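PDB 3MMG: nuclear inclusion protein A from Tobacco vein mottling virus, which probably acts as a cysteine-type peptidase of the 3C-like class, cutting peptide bonds as a viral protease of the C4 family. Local coordinates for residues M111-F116 and S122-E127. The protein carries 3 engineered substitutions. Numbering follows the deposited sequence. Where two conformers were deposited one is given.
Sequences MVSTNF and SSLVSE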
loop_
_atom_site.group_PDB
_atom_site.type_symbol
_atom_site.label_atom_id
_atom_site.label_comp_id
_atom_site.label_asym_id
_atom_site.label_seq_id
_atom_site.Cartn_x
_atom_site.Cartn_y
_atom_site.Cartn_z
ATOM N N MET A 111 -4.316 -9.244 6.083
ATOM C CA MET A 111 -3.983 -7.833 6.091
ATOM C C MET A 111 -3.231 -7.560 7.380
ATOM O O MET A 111 -3.597 -8.065 8.454
ATOM C CB MET A 111 -5.250 -6.997 5.960
ATOM C CG MET A 111 -4.945 -5.507 5.782
ATOM S SD MET A 111 -6.458 -4.567 5.436
ATOM C CE MET A 111 -6.994 -5.289 3.892
ATOM N N VAL A 112 -2.187 -6.748 7.269
ATOM C CA VAL A 112 -1.377 -6.387 8.428
ATOM C C VAL A 112 -1.424 -4.867 8.604
ATOM O O VAL A 112 -1.334 -4.121 7.626
ATOM C CB VAL A 112 0.069 -6.838 8.244
ATOM C CG1 VAL A 112 0.924 -6.278 9.389
ATOM C CG2 VAL A 112 0.152 -8.360 8.212
ATOM N N SER A 113 -1.512 -4.411 9.850
ATOM C CA SER A 113 -1.469 -2.968 10.098
ATOM C C SER A 113 -0.760 -2.723 11.433
ATOM O O SER A 113 -0.159 -3.642 12.034
ATOM C CB SER A 113 -2.895 -2.394 10.066
ATOM O OG SER A 113 -2.922 -0.981 10.172
ATOM N N THR A 114 -0.826 -1.484 11.882
ATOM C CA THR A 114 -0.113 -1.093 13.067
ATOM C C THR A 114 -0.963 -0.090 13.812
ATOM O O THR A 114 -1.738 0.668 13.222
ATOM C CB THR A 114 1.302 -0.534 12.709
ATOM O OG1 THR A 114 2.039 -0.209 13.900
ATOM C CG2 THR A 114 1.199 0.686 11.790
ATOM N N ASN A 115 -0.839 -0.148 15.127
ATOM C CA ASN A 115 -1.426 0.825 16.017
ATOM C C ASN A 115 -0.271 1.618 16.606
ATOM O O ASN A 115 0.793 1.056 16.896
ATOM C CB ASN A 115 -2.181 0.107 17.122
ATOM C CG ASN A 115 -2.933 1.054 18.014
ATOM O OD1 ASN A 115 -2.880 0.939 19.229
ATOM N ND2 ASN A 115 -3.640 1.997 17.413
ATOM N N PHE A 116 -0.472 2.922 16.773
ATOM C CA PHE A 116 0.579 3.780 17.326
ATOM C C PHE A 116 0.207 4.158 18.755
ATOM O O PHE A 116 -0.916 4.638 19.011
ATOM C CB PHE A 116 0.801 5.001 16.407
ATOM C CG PHE A 116 1.311 4.614 15.040
ATOM C CD1 PHE A 116 0.434 4.118 14.078
ATOM C CD2 PHE A 116 2.653 4.642 14.756
ATOM C CE1 PHE A 116 0.891 3.714 12.837
ATOM C CE2 PHE A 116 3.120 4.229 13.503
ATOM C CZ PHE A 116 2.236 3.759 12.556
ATOM N N SER A 122 1.985 -1.259 18.061
ATOM C CA SER A 122 1.609 -2.674 18.157
ATOM C C SER A 122 1.155 -3.169 16.796
ATOM O O SER A 122 0.645 -2.393 15.989
ATOM C CB SER A 122 0.505 -2.897 19.188
ATOM O OG SER A 122 -0.672 -2.228 18.790
ATOM N N SER A 123 1.334 -4.467 16.569
ATOM C CA SER A 123 0.960 -5.108 15.310
ATOM C C SER A 123 -0.492 -5.567 15.310
ATOM O O SER A 123 -1.006 -6.050 16.332
ATOM C CB SER A 123 1.862 -6.322 15.035
ATOM O OG SER A 123 1.816 -7.277 16.101
ATOM N N LEU A 124 -1.111 -5.497 14.133
ATOM C CA LEU A 124 -2.491 -5.958 13.951
ATOM C C LEU A 124 -2.531 -6.887 12.748
ATOM O O LEU A 124 -1.850 -6.646 11.763
ATOM C CB LEU A 124 -3.418 -4.765 13.714
ATOM C CG LEU A 124 -3.204 -3.538 14.633
ATOM C CD1 LEU A 124 -3.848 -2.307 14.067
ATOM C CD2 LEU A 124 -3.707 -3.830 15.990
ATOM N N VAL A 125 -3.313 -7.958 12.833
ATOM C CA VAL A 125 -3.426 -8.861 11.689
ATOM C C VAL A 125 -4.877 -9.329 11.545
ATOM O O VAL A 125 -5.579 -9.512 12.536
ATOM C CB VAL A 125 -2.427 -10.057 11.766
ATOM C CG1 VAL A 125 -2.710 -10.961 12.951
ATOM C CG2 VAL A 125 -2.466 -10.865 10.470
ATOM N N SER A 126 -5.327 -9.469 10.299
ATOM C CA SER A 126 -6.719 -9.852 10.023
ATOM C C SER A 126 -6.850 -11.358 9.853
ATOM O O SER A 126 -5.860 -12.102 9.891
ATOM C CB SER A 126 -7.208 -9.221 8.721
ATOM O OG SER A 126 -6.607 -9.862 7.592
ATOM N N GLU A 127 -8.097 -11.817 9.651
ATOM C CA GLU A 127 -8.284 -13.205 9.189
ATOM C C GLU A 127 -7.673 -13.356 7.806
ATOM O O GLU A 127 -7.521 -12.374 7.059
ATOM C CB GLU A 127 -9.784 -13.536 9.101
ATOM C CG GLU A 127 -10.442 -13.857 10.435
ATOM C CD GLU A 127 -11.787 -14.512 10.217
ATOM O OE1 GLU A 127 -12.747 -13.802 9.836
ATOM O OE2 GLU A 127 -11.879 -15.737 10.421
#
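N115 and S122 form a reciprocal pair of backbone hydrogen bonds: N115 N reaches S122 O at 2.8 Å, in the carbonyl plane and nearly straight (171° at the hydrogen), and S122 N returns to N115 O. The exchange is that of an antiparallel hydrogen-bonded pair, in the β-hairpin formed by the consecutive strands 109-116 and 121-133, part of a six-stranded barrel consistent with the chymotrypsin-like fold of 3C-type proteases. Two residues on, S113 and L124 repeat the exchange, but L124 N sits 50° above the carbonyl plane of S113, at 3.0 Å from S113 O; that same oxygen also accepts a bond from the hydroxyl of S15, on helix 12-15.

The ladder changes at S126. Its N still donates to M111 O in the carbonyl plane, but M111 N bonds S126 OG at 2.8 Å, the side chain standing in for a backbone carbonyl. A chi1 of 73° sets OG between its own backbone N and carbonyl carbon, turned to meet M111 N, and the hydroxyl donates a hydrogen bond to E127 O.

Between the bonded pairs, CA-H...O contacts run to the carbonyls of the facing strand: V112 CA lies 3.4 Å from L124 O, and T114 CA also meets S122 O. Side chains alternate between faces. V112, T114, S123 and V125 share one, where V112 and V125 touch loosely through their CG2 methyls (4.3 Å) and helix 12-15 packs on V112, T114 and S123; S123 OG bonds N12 OD1.

On the face of S113, N115, S122 and L124, L124 leans across the neighbouring strand: its CG stands anti to its own carbonyl carbon, and CD1 rests 3.6 Å from T114 C.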